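Long-range contacts in 1-deoxy-D-xylulose 5-phosphate reductoisomerase (Zymomonas mobilis, PDB 1R0K), which catalyses the NADPH-dependent, divalent-metal-requiring rearrangement and reduction of 1-deoxy-D-xylulose 5-phosphate to 2-C-methyl-D-erythritol 4-phosphate in isoprenoid biosynthesis: residues Q3-T8 and D29-I34; R51-R56 and G74-A79; Y167-I172 and M249-D254; D355-A360 and F369-E374. One frame throughout, in Å; residues are numbered along the deposited sequence.

Interaction 1. Residues Q3-T8 and D29-I34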
loop_
_atom_site.group_PDB
_atom_site.type_symbol
_atom_site.label_atom_id
_atom_site.label_comp_id
_atom_site.label_asym_id
_atom_site.label_seq_id
_atom_site.Cartn_x
_atom_site.Cartn_y
_atom_site.Cartn_z
ATOM N N GLN B 3 -3.217 -14.055 28.459
ATOM C CA GLN B 3 -2.861 -13.086 29.536
ATOM C C GLN B 3 -2.790 -11.675 28.953
ATOM O O GLN B 3 -2.451 -11.494 27.781
ATOM C CB GLN B 3 -1.513 -13.465 30.149
ATOM C CG GLN B 3 -1.298 -12.944 31.556
ATOM C CD GLN B 3 0.065 -13.306 32.102
ATOM O OE1 GLN B 3 0.491 -14.460 32.023
ATOM N NE2 GLN B 3 0.758 -12.321 32.665
ATOM N N PRO B 4 -3.116 -10.655 29.763
ATOM C CA PRO B 4 -3.084 -9.260 29.307
ATOM C C PRO B 4 -1.681 -8.792 28.932
ATOM O O PRO B 4 -0.703 -9.145 29.589
ATOM C CB PRO B 4 -3.628 -8.489 30.509
ATOM C CG PRO B 4 -4.505 -9.490 31.193
ATOM C CD PRO B 4 -3.675 -10.742 31.121
ATOM N N ARG B 5 -1.589 -7.996 27.872
ATOM C CA ARG B 5 -0.307 -7.467 27.435
ATOM C C ARG B 5 -0.079 -6.175 28.215
ATOM O O ARG B 5 -0.965 -5.321 28.278
ATOM C CB ARG B 5 -0.345 -7.176 25.936
ATOM C CG ARG B 5 0.996 -6.769 25.357
ATOM C CD ARG B 5 0.861 -6.348 23.901
ATOM N NE ARG B 5 2.164 -6.150 23.279
ATOM C CZ ARG B 5 2.345 -5.612 22.079
ATOM N NH1 ARG B 5 1.303 -5.210 21.366
ATOM N NH2 ARG B 5 3.571 -5.481 21.593
ATOM N N THR B 6 1.101 -6.033 28.811
ATOM C CA THR B 6 1.415 -4.847 29.600
ATOM C C THR B 6 1.835 -3.653 28.741
ATOM O O THR B 6 2.628 -3.791 27.806
ATOM C CB THR B 6 2.528 -5.146 30.627
ATOM O OG1 THR B 6 3.689 -5.656 29.953
ATOM C CG2 THR B 6 2.046 -6.178 31.637
ATOM N N VAL B 7 1.302 -2.481 29.072
ATOM C CA VAL B 7 1.606 -1.271 28.323
ATOM C C VAL B 7 1.947 -0.068 29.196
ATOM O O VAL B 7 1.404 0.110 30.292
ATOM C CB VAL B 7 0.426 -0.869 27.415
ATOM C CG1 VAL B 7 0.105 -1.991 26.450
ATOM C CG2 VAL B 7 -0.796 -0.532 28.260
ATOM N N THR B 8 2.859 0.754 28.693
ATOM C CA THR B 8 3.266 1.970 29.374
ATOM C C THR B 8 3.196 3.105 28.370
ATOM O O THR B 8 3.619 2.960 27.221
ATOM C CB THR B 8 4.699 1.862 29.932
ATOM O OG1 THR B 8 4.677 1.113 31.152
ATOM C CG2 THR B 8 5.283 3.242 30.198
ATOM N N ASP B 29 -9.361 -5.501 28.467
ATOM C CA ASP B 29 -9.310 -6.944 28.668
ATOM C C ASP B 29 -8.090 -7.501 27.935
ATOM O O ASP B 29 -7.691 -8.647 28.149
ATOM C CB ASP B 29 -10.587 -7.607 28.138
ATOM C CG ASP B 29 -10.761 -7.435 26.642
ATOM O OD1 ASP B 29 -10.738 -6.281 26.162
ATOM O OD2 ASP B 29 -10.929 -8.458 25.946
ATOM N N ARG B 30 -7.495 -6.674 27.079
ATOM C CA ARG B 30 -6.325 -7.073 26.295
ATOM C C ARG B 30 -5.041 -6.406 26.789
ATOM O O ARG B 30 -3.943 -6.932 26.596
ATOM C CB ARG B 30 -6.537 -6.713 24.819
ATOM C CG ARG B 30 -7.549 -7.586 24.081
ATOM C CD ARG B 30 -7.996 -6.944 22.766
ATOM N NE ARG B 30 -6.870 -6.481 21.956
ATOM C CZ ARG B 30 -6.986 -5.742 20.852
ATOM N NH1 ARG B 30 -8.186 -5.374 20.413
ATOM N NH2 ARG B 30 -5.899 -5.358 20.192
ATOM N N TYR B 31 -5.185 -5.251 27.430
ATOM C CA TYR B 31 -4.035 -4.504 27.916
ATOM C C TYR B 31 -4.059 -4.153 29.392
ATOM O O TYR B 31 -5.091 -3.767 29.937
ATOM C CB TYR B 31 -3.888 -3.209 27.116
ATOM C CG TYR B 31 -3.802 -3.439 25.630
ATOM C CD1 TYR B 31 -4.848 -3.070 24.788
ATOM C CD2 TYR B 31 -2.687 -4.057 25.069
ATOM C CE1 TYR B 31 -4.790 -3.315 23.420
ATOM C CE2 TYR B 31 -2.618 -4.306 23.701
ATOM C CZ TYR B 31 -3.672 -3.933 22.883
ATOM O OH TYR B 31 -3.609 -4.189 21.530
ATOM N N GLN B 32 -2.894 -4.272 30.021
ATOM C CA GLN B 32 -2.713 -3.950 31.430
ATOM C C GLN B 32 -1.742 -2.775 31.520
ATOM O O GLN B 32 -0.570 -2.891 31.161
ATOM C CB GLN B 32 -2.146 -5.154 32.181
ATOM C CG GLN B 32 -1.508 -4.797 33.513
ATOM C CD GLN B 32 -1.183 -6.018 34.349
ATOM O OE1 GLN B 32 -0.598 -6.988 33.858
ATOM N NE2 GLN B 32 -1.555 -5.975 35.624
ATOM N N VAL B 33 -2.236 -1.640 31.999
ATOM C CA VAL B 33 -1.414 -0.449 32.109
ATOM C C VAL B 33 -0.433 -0.495 33.272
ATOM O O VAL B 33 -0.829 -0.656 34.425
ATOM C CB VAL B 33 -2.286 0.802 32.258
ATOM C CG1 VAL B 33 -1.412 2.037 32.385
ATOM C CG2 VAL B 33 -3.207 0.929 31.057
ATOM N N ILE B 34 0.849 -0.351 32.959
ATOM C CA ILE B 34 1.882 -0.345 33.979
ATOM C C ILE B 34 2.082 1.093 34.445
ATOM O O ILE B 34 1.619 1.477 35.516
ATOM C CB ILE B 34 3.222 -0.895 33.433
ATOM C CG1 ILE B 34 3.035 -2.331 32.935
ATOM C CG2 ILE B 34 4.286 -0.865 34.528
ATOM C CD1 ILE B 34 2.559 -3.298 33.999
HETATM O O HOH W 1 -1.468 -6.088 21.255
#
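Four backbone hydrogen bonds join R5 and V7 to the neighbouring strand in parallel register. R5 N donates to R30 O at 2.9 Å and R5 O accepts from Q32 N; V7 repeats the pattern, taking Q32 O with its N and receiving I34 N on its O. All four are nearly straight, with N-H...O angles of 162° or more. The strand segments 5-8 and 31-34 run 39° apart, a marked twist. CA-H...O contacts reinforce the pairing, as between Y31 CA and R5 O at 3.2 Å.

Side-chain packing divides between the two faces. On the face carrying R5, V7, Y31 and V33, V7 CG1 reaches Y31 CD2 at 3.7 Å and V7 CG2 meets V33 CG2 at 4.0 Å. On the other face T6 CB lies 3.7 Å from I34 CG1, and T6 CG2 approaches Q32 OE1.

Polar side-chain links are sparser. The extended R5 chain runs beside the Y31 ring, its guanidinium plane turned 39° from the ring, and one water joins R5 NH1 to Y31 OH, 2.9 Å from each. R5 NE forms a salt bridge with D95, whose backbone N bonds T6 OG1.

These are two strands of the parallel Rossmann-type sheet, linked by the beta-alpha-beta crossover through helix 15-25; I24 of that helix packs on V7, Y31 and V33, while strand 96-99 flanks 5-10 and strand 56-59 flanks 31-38.

Interaction 2. Residues R51-R56 and G74-A79; sequences RTNAKR and GSSVEA
R56 and E78 form the tight part of this contact, a parallel bridge with CA atoms 4.2 Å apart and both side chains on one face of the sheet. R56 holds the E78 carboxylate in a side-on salt bridge, NE and NH2 converging on the single oxygen OE1. The bond from R56 NH2 to E78 OE1 is 3.0 Å long and reaches the oxygen on its syn side; NE comes from above the carboxylate plane. The two flat groups are 50° apart, and the R56 chain bends at chi3 (-54°) to bring both nitrogens to OE1. Next to them in the backbone, E78 N donates to K55 O at 2.9 Å, and V77 CG2 packs 3.4 Å from A54 O.

Toward solvent the grip slackens. The fully extended K55 chain lies alongside E78, with CG and CE each 3.3 Å from E78 OE2, but NZ stays 4.6 Å from that oxygen, too far for a salt bridge. Where the backbones diverge, water 2 donates to both K55 O and S76 O. N53, with positive phi (54°), closes helix 42-51 in a Schellman motif.

The arrangement is that of a parallel sheet margin: strand 78-81, outermost within this chain, starts its pairing with strand 56-59 in the NADP-binding Rossmann-type domain.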
loop_
_atom_site.group_PDB
_atom_site.type_symbol
_atom_site.label_atom_id
_atom_site.label_comp_id
_atom_site.label_asym_id
_atom_site.label_seq_id
_atom_site.Cartn_x
_atom_site.Cartn_y
_atom_site.Cartn_z
ATOM N N ARG B 51 -8.433 5.359 36.106
ATOM C CA ARG B 51 -9.345 4.660 35.207
ATOM C C ARG B 51 -8.766 3.321 34.774
ATOM O O ARG B 51 -9.432 2.288 34.858
ATOM C CB ARG B 51 -9.611 5.476 33.947
ATOM C CG ARG B 51 -10.350 6.767 34.149
ATOM C CD ARG B 51 -10.957 7.204 32.830
ATOM N NE ARG B 51 -9.964 7.315 31.766
ATOM C CZ ARG B 51 -9.205 8.387 31.564
ATOM N NH1 ARG B 51 -8.325 8.404 30.569
ATOM N NH2 ARG B 51 -9.333 9.450 32.350
ATOM N N THR B 52 -7.523 3.354 34.302
ATOM C CA THR B 52 -6.841 2.157 33.821
ATOM C C THR B 52 -6.208 1.320 34.920
ATOM O O THR B 52 -5.553 0.316 34.638
ATOM C CB THR B 52 -5.746 2.523 32.811
ATOM O OG1 THR B 52 -4.744 3.315 33.463
ATOM C CG2 THR B 52 -6.343 3.317 31.652
ATOM N N ASN B 53 -6.403 1.730 36.169
ATOM C CA ASN B 53 -5.843 0.997 37.298
ATOM C C ASN B 53 -4.341 0.827 37.079
ATOM O O ASN B 53 -3.785 -0.251 37.298
ATOM C CB ASN B 53 -6.513 -0.376 37.408
ATOM C CG ASN B 53 -6.153 -1.104 38.687
ATOM O OD1 ASN B 53 -6.382 -2.307 38.813
ATOM N ND2 ASN B 53 -5.594 -0.378 39.649
ATOM N N ALA B 54 -3.696 1.899 36.632
ATOM C CA ALA B 54 -2.261 1.881 36.373
ATOM C C ALA B 54 -1.499 1.603 37.660
ATOM O O ALA B 54 -1.959 1.945 38.750
ATOM C CB ALA B 54 -1.818 3.214 35.779
ATOM N N LYS B 55 -0.331 0.984 37.531
ATOM C CA LYS B 55 0.480 0.670 38.696
ATOM C C LYS B 55 1.213 1.906 39.194
ATOM O O LYS B 55 1.452 2.060 40.388
ATOM C CB LYS B 55 1.488 -0.433 38.365
ATOM C CG LYS B 55 2.363 -0.823 39.544
ATOM C CD LYS B 55 3.335 -1.931 39.185
ATOM C CE LYS B 55 4.249 -2.253 40.359
ATOM N NZ LYS B 55 5.238 -3.314 40.019
ATOM N N ARG B 56 1.559 2.799 38.278
ATOM C CA ARG B 56 2.276 4.005 38.664
ATOM C C ARG B 56 2.008 5.161 37.716
ATOM O O ARG B 56 1.810 4.958 36.521
ATOM C CB ARG B 56 3.778 3.717 38.704
ATOM C CG ARG B 56 4.632 4.903 39.129
ATOM C CD ARG B 56 6.104 4.530 39.124
ATOM N NE ARG B 56 6.360 3.344 39.934
ATOM C CZ ARG B 56 7.545 2.755 40.045
ATOM N NH1 ARG B 56 8.596 3.245 39.399
ATOM N NH2 ARG B 56 7.677 1.668 40.796
ATOM N N GLY B 74 -6.345 7.351 48.019
ATOM C CA GLY B 74 -7.496 6.468 48.039
ATOM C C GLY B 74 -7.431 5.357 47.010
ATOM O O GLY B 74 -8.160 4.367 47.107
ATOM N N SER B 75 -6.558 5.517 46.019
ATOM C CA SER B 75 -6.403 4.518 44.968
ATOM C C SER B 75 -5.191 3.636 45.237
ATOM O O SER B 75 -4.562 3.727 46.293
ATOM C CB SER B 75 -6.238 5.199 43.606
ATOM O OG SER B 75 -4.993 5.873 43.523
ATOM N N SER B 76 -4.872 2.784 44.272
ATOM C CA SER B 76 -3.736 1.884 44.388
ATOM C C SER B 76 -2.653 2.265 43.384
ATOM O O SER B 76 -1.729 1.496 43.126
ATOM C CB SER B 76 -4.190 0.442 44.158
ATOM O OG SER B 76 -5.008 0.349 43.004
ATOM N N VAL B 77 -2.776 3.464 42.824
ATOM C CA VAL B 77 -1.814 3.961 41.851
ATOM C C VAL B 77 -0.620 4.608 42.548
ATOM O O VAL B 77 -0.784 5.529 43.348
ATOM C CB VAL B 77 -2.447 5.015 40.922
ATOM C CG1 VAL B 77 -1.418 5.491 39.905
ATOM C CG2 VAL B 77 -3.664 4.433 40.222
ATOM N N GLU B 78 0.578 4.120 42.239
ATOM C CA GLU B 78 1.802 4.660 42.817
ATOM C C GLU B 78 2.052 6.039 42.222
ATOM O O GLU B 78 1.794 6.268 41.040
ATOM C CB GLU B 78 2.992 3.751 42.499
ATOM C CG GLU B 78 2.973 2.403 43.200
ATOM C CD GLU B 78 4.015 1.444 42.644
ATOM O OE1 GLU B 78 5.175 1.866 42.450
ATOM O OE2 GLU B 78 3.677 0.263 42.409
ATOM N N ALA B 79 2.553 6.954 43.042
ATOM C CA ALA B 79 2.842 8.309 42.590
ATOM C C ALA B 79 4.344 8.569 42.580
ATOM O O ALA B 79 5.057 8.179 43.503
ATOM C CB ALA B 79 2.147 9.314 43.489
HETATM O O HOH W 2 0.186 0.148 41.941
#

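Interaction 3. Residues Y167-I172 and M249-D254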
loop_
_atom_site.group_PDB
_atom_site.type_symbol
_atom_site.label_atom_id
_atom_site.label_comp_id
_atom_site.label_asym_id
_atom_site.label_seq_id
_atom_site.Cartn_x
_atom_site.Cartn_y
_atom_site.Cartn_z
ATOM N N TYR B 167 14.829 -4.471 -1.774
ATOM C CA TYR B 167 13.708 -4.462 -2.713
ATOM C C TYR B 167 13.191 -3.053 -2.958
ATOM O O TYR B 167 12.385 -2.824 -3.864
ATOM C CB TYR B 167 12.552 -5.322 -2.193
ATOM C CG TYR B 167 12.847 -6.805 -2.100
ATOM C CD1 TYR B 167 13.971 -7.361 -2.713
ATOM C CD2 TYR B 167 11.975 -7.659 -1.422
ATOM C CE1 TYR B 167 14.218 -8.734 -2.652
ATOM C CE2 TYR B 167 12.212 -9.028 -1.356
ATOM C CZ TYR B 167 13.332 -9.558 -1.972
ATOM O OH TYR B 167 13.557 -10.919 -1.907
ATOM N N VAL B 168 13.643 -2.107 -2.145
ATOM C CA VAL B 168 13.201 -0.727 -2.284
ATOM C C VAL B 168 13.944 0.045 -3.376
ATOM O O VAL B 168 15.174 0.065 -3.404
ATOM C CB VAL B 168 13.374 0.063 -0.953
ATOM C CG1 VAL B 168 13.034 1.544 -1.173
ATOM C CG2 VAL B 168 12.481 -0.523 0.122
ATOM N N ARG B 169 13.188 0.673 -4.272
ATOM C CA ARG B 169 13.778 1.498 -5.318
ATOM C C ARG B 169 13.773 2.931 -4.798
ATOM O O ARG B 169 14.745 3.668 -4.959
ATOM C CB ARG B 169 12.968 1.428 -6.611
ATOM C CG ARG B 169 13.412 2.453 -7.654
ATOM C CD ARG B 169 12.801 2.148 -9.001
ATOM N NE ARG B 169 13.354 0.915 -9.554
ATOM C CZ ARG B 169 12.647 0.023 -10.236
ATOM N NH1 ARG B 169 11.352 0.222 -10.445
ATOM N NH2 ARG B 169 13.239 -1.062 -10.719
ATOM N N ARG B 170 12.668 3.327 -4.175
ATOM C CA ARG B 170 12.564 4.669 -3.617
ATOM C C ARG B 170 11.472 4.761 -2.558
ATOM O O ARG B 170 10.507 4.000 -2.575
ATOM C CB ARG B 170 12.281 5.705 -4.716
ATOM C CG ARG B 170 10.973 5.501 -5.461
ATOM C CD ARG B 170 10.544 6.741 -6.275
ATOM N NE ARG B 170 9.450 6.391 -7.174
ATOM C CZ ARG B 170 8.677 7.253 -7.831
ATOM N NH1 ARG B 170 8.847 8.563 -7.708
ATOM N NH2 ARG B 170 7.728 6.789 -8.628
ATOM N N ILE B 171 11.662 5.677 -1.614
ATOM C CA ILE B 171 10.683 5.931 -0.566
ATOM C C ILE B 171 10.231 7.366 -0.816
ATOM O O ILE B 171 11.050 8.287 -0.892
ATOM C CB ILE B 171 11.291 5.823 0.854
ATOM C CG1 ILE B 171 11.546 4.353 1.198
ATOM C CG2 ILE B 171 10.358 6.471 1.876
ATOM C CD1 ILE B 171 12.066 4.124 2.608
ATOM N N ILE B 172 8.926 7.545 -0.963
ATOM C CA ILE B 172 8.364 8.857 -1.227
ATOM C C ILE B 172 7.691 9.397 0.022
ATOM O O ILE B 172 6.692 8.853 0.482
ATOM C CB ILE B 172 7.318 8.792 -2.348
ATOM C CG1 ILE B 172 7.916 8.112 -3.580
ATOM C CG2 ILE B 172 6.828 10.196 -2.689
ATOM C CD1 ILE B 172 6.892 7.820 -4.656
ATOM N N MET B 249 4.758 6.651 0.509
ATOM C CA MET B 249 4.798 5.470 -0.340
ATOM C C MET B 249 6.173 4.830 -0.462
ATOM O O MET B 249 7.197 5.444 -0.144
ATOM C CB MET B 249 4.304 5.848 -1.739
ATOM C CG MET B 249 3.049 6.705 -1.751
ATOM S SD MET B 249 2.529 7.160 -3.431
ATOM C CE MET B 249 3.182 8.811 -3.557
ATOM N N VAL B 250 6.177 3.589 -0.945
ATOM C CA VAL B 250 7.413 2.844 -1.155
ATOM C C VAL B 250 7.334 2.135 -2.503
ATOM O O VAL B 250 6.395 1.371 -2.754
ATOM C CB VAL B 250 7.634 1.760 -0.067
ATOM C CG1 VAL B 250 8.903 0.979 -0.373
ATOM C CG2 VAL B 250 7.729 2.395 1.311
ATOM N N GLU B 251 8.302 2.388 -3.379
ATOM C CA GLU B 251 8.303 1.713 -4.671
ATOM C C GLU B 251 9.286 0.556 -4.627
ATOM O O GLU B 251 10.399 0.688 -4.111
ATOM C CB GLU B 251 8.698 2.650 -5.816
ATOM C CG GLU B 251 8.511 1.990 -7.189
ATOM C CD GLU B 251 8.990 2.849 -8.340
ATOM O OE1 GLU B 251 8.710 4.062 -8.339
ATOM O OE2 GLU B 251 9.639 2.302 -9.257
ATOM N N TYR B 252 8.860 -0.572 -5.183
ATOM C CA TYR B 252 9.670 -1.778 -5.226
ATOM C C TYR B 252 10.344 -1.915 -6.588
ATOM O O TYR B 252 9.952 -1.254 -7.551
ATOM C CB TYR B 252 8.788 -3.000 -4.942
ATOM C CG TYR B 252 8.289 -3.064 -3.511
ATOM C CD1 TYR B 252 7.472 -2.059 -2.980
ATOM C CD2 TYR B 252 8.675 -4.106 -2.675
ATOM C CE1 TYR B 252 7.062 -2.098 -1.643
ATOM C CE2 TYR B 252 8.273 -4.154 -1.343
ATOM C CZ TYR B 252 7.472 -3.154 -0.832
ATOM O OH TYR B 252 7.103 -3.216 0.490
ATOM N N LEU B 253 11.357 -2.778 -6.643
ATOM C CA LEU B 253 12.141 -3.046 -7.849
ATOM C C LEU B 253 11.315 -3.460 -9.057
ATOM O O LEU B 253 11.770 -3.308 -10.196
ATOM C CB LEU B 253 13.181 -4.147 -7.577
ATOM C CG LEU B 253 14.155 -3.985 -6.404
ATOM C CD1 LEU B 253 15.166 -5.134 -6.423
ATOM C CD2 LEU B 253 14.872 -2.649 -6.500
ATOM N N ASP B 254 10.118 -3.993 -8.826
ATOM C CA ASP B 254 9.280 -4.409 -9.938
ATOM C C ASP B 254 8.392 -3.291 -10.474
ATOM O O ASP B 254 7.628 -3.494 -11.414
ATOM C CB ASP B 254 8.431 -5.643 -9.570
ATOM C CG ASP B 254 7.533 -5.421 -8.368
ATOM O OD1 ASP B 254 7.190 -4.259 -8.069
ATOM O OD2 ASP B 254 7.150 -6.427 -7.732
#
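E251 meets R169 and R170 of the neighbouring segment 167-172 through both its backbone and its side chain. E251 CB lies 3.7 Å from R170 CG; with CG anti to the backbone N (chi1 -172°), the chain continues extended to a carboxylate held between two guanidinium groups. E251 OE1 accepts a salt bridge from R170 NE at 2.7 Å, arriving from above the carboxylate plane, whereas R170 NH2 comes nearly along the C-O axis. E251 OE2 takes R169 NH1 at 2.9 Å in a second salt bridge, the donor's guanidinium plane containing the oxygen, and is also bonded by S286 of the second subunit. Both guanidinium planes stand about 80° from the carboxylate.

The backbone explains why two arginines reach one glutamate. E251 O accepts a straight bond from R169 N (2.8 Å, 171°) and a long, weak one from R170 N, the signature of a classic beta bulge. Beyond it antiparallel pairing resumes, I172 and M249 exchanging backbone bonds; I172 CD1 packs 4.0 Å from M249 CE and sits 3.6 Å above the R170 guanidinium plane, over its centre.

R170 NH1 forms a salt bridge with E237, and NH2 also donates to L287 O of the second subunit, whose E281 pairs with R169. With two cationic groups and a hydroxyl around it, E251 is probably held as a carboxylate, and this charge cluster, with the glutamate buried and the arginines only partly so, ties the sheet to the dimer interface.

Interaction 4. Residues D355-A360 and F369-E374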
loop_
_atom_site.group_PDB
_atom_site.type_symbol
_atom_site.label_atom_id
_atom_site.label_comp_id
_atom_site.label_asym_id
_atom_site.label_seq_id
_atom_site.Cartn_x
_atom_site.Cartn_y
_atom_site.Cartn_z
ATOM N N ASP B 355 27.416 25.519 9.769
ATOM C CA ASP B 355 28.751 25.741 9.229
ATOM C C ASP B 355 29.766 26.081 10.314
ATOM O O ASP B 355 30.916 25.656 10.248
ATOM C CB ASP B 355 28.748 26.874 8.197
ATOM C CG ASP B 355 28.003 26.512 6.929
ATOM O OD1 ASP B 355 28.090 25.346 6.493
ATOM O OD2 ASP B 355 27.345 27.403 6.355
ATOM N N HIS B 356 29.330 26.830 11.320
ATOM C CA HIS B 356 30.214 27.272 12.396
ATOM C C HIS B 356 30.485 26.267 13.518
ATOM O O HIS B 356 31.594 26.216 14.052
ATOM C CB HIS B 356 29.654 28.573 12.988
ATOM C CG HIS B 356 30.551 29.224 13.995
ATOM N ND1 HIS B 356 30.774 28.695 15.249
ATOM C CD2 HIS B 356 31.271 30.369 13.936
ATOM C CE1 HIS B 356 31.593 29.487 15.918
ATOM N NE2 HIS B 356 31.910 30.509 15.144
ATOM N N TYR B 357 29.481 25.474 13.878
ATOM C CA TYR B 357 29.633 24.505 14.957
ATOM C C TYR B 357 29.553 23.080 14.429
ATOM O O TYR B 357 28.489 22.602 14.046
ATOM C CB TYR B 357 28.556 24.739 16.019
ATOM C CG TYR B 357 28.618 23.773 17.180
ATOM C CD1 TYR B 357 29.785 23.623 17.930
ATOM C CD2 TYR B 357 27.506 23.007 17.532
ATOM C CE1 TYR B 357 29.841 22.727 19.003
ATOM C CE2 TYR B 357 27.550 22.119 18.601
ATOM C CZ TYR B 357 28.720 21.984 19.331
ATOM O OH TYR B 357 28.757 21.114 20.394
ATOM N N THR B 358 30.692 22.398 14.427
ATOM C CA THR B 358 30.768 21.036 13.918
ATOM C C THR B 358 31.437 20.078 14.902
ATOM O O THR B 358 32.564 19.642 14.687
ATOM C CB THR B 358 31.545 21.021 12.601
ATOM O OG1 THR B 358 32.810 21.664 12.797
ATOM C CG2 THR B 358 30.771 21.762 11.515
ATOM N N PRO B 359 30.735 19.726 15.992
ATOM C CA PRO B 359 31.267 18.817 17.011
ATOM C C PRO B 359 31.408 17.375 16.514
ATOM O O PRO B 359 30.961 17.036 15.419
ATOM C CB PRO B 359 30.247 18.942 18.134
ATOM C CG PRO B 359 28.965 19.102 17.373
ATOM C CD PRO B 359 29.342 20.101 16.299
ATOM N N ALA B 360 32.033 16.531 17.330
ATOM C CA ALA B 360 32.230 15.132 16.971
ATOM C C ALA B 360 30.925 14.352 17.080
ATOM O O ALA B 360 29.986 14.784 17.749
ATOM C CB ALA B 360 33.291 14.511 17.879
ATOM N N PHE B 369 23.032 15.850 24.467
ATOM C CA PHE B 369 22.588 16.983 25.266
ATOM C C PHE B 369 23.596 18.124 25.175
ATOM O O PHE B 369 23.220 19.290 25.053
ATOM C CB PHE B 369 22.431 16.568 26.725
ATOM C CG PHE B 369 21.319 15.593 26.957
ATOM C CD1 PHE B 369 21.508 14.487 27.777
ATOM C CD2 PHE B 369 20.073 15.788 26.372
ATOM C CE1 PHE B 369 20.471 13.591 28.012
ATOM C CE2 PHE B 369 19.033 14.899 26.601
ATOM C CZ PHE B 369 19.233 13.799 27.423
ATOM N N ALA B 370 24.880 17.785 25.234
ATOM C CA ALA B 370 25.928 18.797 25.159
ATOM C C ALA B 370 25.894 19.490 23.797
ATOM O O ALA B 370 26.020 20.709 23.706
ATOM C CB ALA B 370 27.297 18.158 25.398
ATOM N N ILE B 371 25.727 18.705 22.742
ATOM C CA ILE B 371 25.668 19.248 21.392
ATOM C C ILE B 371 24.443 20.142 21.246
ATOM O O ILE B 371 24.523 21.221 20.678
ATOM C CB ILE B 371 25.591 18.119 20.356
ATOM C CG1 ILE B 371 26.901 17.338 20.365
ATOM C CG2 ILE B 371 25.287 18.687 18.971
ATOM C CD1 ILE B 371 26.880 16.106 19.506
ATOM N N ASP B 372 23.309 19.689 21.771
ATOM C CA ASP B 372 22.079 20.470 21.690
ATOM C C ASP B 372 22.285 21.803 22.401
ATOM O O ASP B 372 21.946 22.863 21.872
ATOM C CB ASP B 372 20.922 19.723 22.352
ATOM C CG ASP B 372 19.583 20.409 22.132
ATOM O OD1 ASP B 372 18.985 20.218 21.053
ATOM O OD2 ASP B 372 19.129 21.144 23.034
ATOM N N ASN B 373 22.851 21.735 23.604
ATOM C CA ASN B 373 23.106 22.920 24.416
ATOM C C ASN B 373 24.011 23.915 23.707
ATOM O O ASN B 373 23.692 25.099 23.609
ATOM C CB ASN B 373 23.754 22.517 25.744
ATOM C CG ASN B 373 24.288 23.712 26.521
ATOM O OD1 ASN B 373 23.528 24.581 26.942
ATOM N ND2 ASN B 373 25.608 23.763 26.704
ATOM N N GLU B 374 25.146 23.427 23.221
ATOM C CA GLU B 374 26.109 24.276 22.537
ATOM C C GLU B 374 25.539 24.857 21.243
ATOM O O GLU B 374 25.713 26.045 20.967
ATOM C CB GLU B 374 27.384 23.481 22.241
ATOM C CG GLU B 374 28.584 24.324 21.834
ATOM C CD GLU B 374 28.938 25.388 22.863
ATOM O OE1 GLU B 374 28.794 25.126 24.076
ATOM O OE2 GLU B 374 29.376 26.486 22.457
#
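Y357 presses its ring against one turn of helix 365-385, touching E374 and I371 without any hydrogen bond across the contact. The phenol end meets the aliphatic part of E374: E374 CB is 3.3 Å from Y357 OH, and E374 CG is 3.4 Å from Y357 CZ. The two side chains cross at about a right angle. On the I371 side, I371 CG2 lies 4.1 Å from Y357 CE2, and I371 CA lies 3.7 Å from Y357 OH. P359 adds its ring, with CG at 4.0 Å from I371 CG2, and the A360 carbonyl oxygen approaches I371 CD1 at 3.8 Å.

The next layer sets these groups in place. Y357 is the first residue to leave the helical path after helix 345-356, and its CG stands opposite the backbone N (chi1 179°), sending the ring across to the neighbouring helix. P359 folds back over that ring, CD sitting 3.4 Å above its plane and over its centre, which probably limits how the ring can turn. Across the contact E374 bends at chi2 (56°), so its carboxylate turns away from the tyrosine while CB and CG remain against it.

Further out, V324 of helix 321-337 packs on both Y357 and I371, and A320 just before it touches P359 and I371. The contact thus folds the connection after helix 345-356 onto helix 365-385, within the C-terminal helical region and beside helix 321-337.

Overall arrangement
The four contacts follow one another along the chain, each closing before the next opens. Interactions 1 and 2 share the seven-stranded parallel sheet of the NADP-binding domain; their centres are 14 Å apart and they touch, with V33 packing on T52 and A54 and a probable hydrogen bond from R56 N to I34 O. Interaction 3 lies in the separate four-stranded mixed sheet, its centre about 36 Å from that of interaction 1, and is the one that reaches the second subunit. Interaction 4 joins C-terminal helices, about 35 Å from interaction 3 and 41 Å from interactions 1 and 2, between centres. Together they sample the cofactor-binding, dimer-forming and C-terminal helical parts of the enzyme.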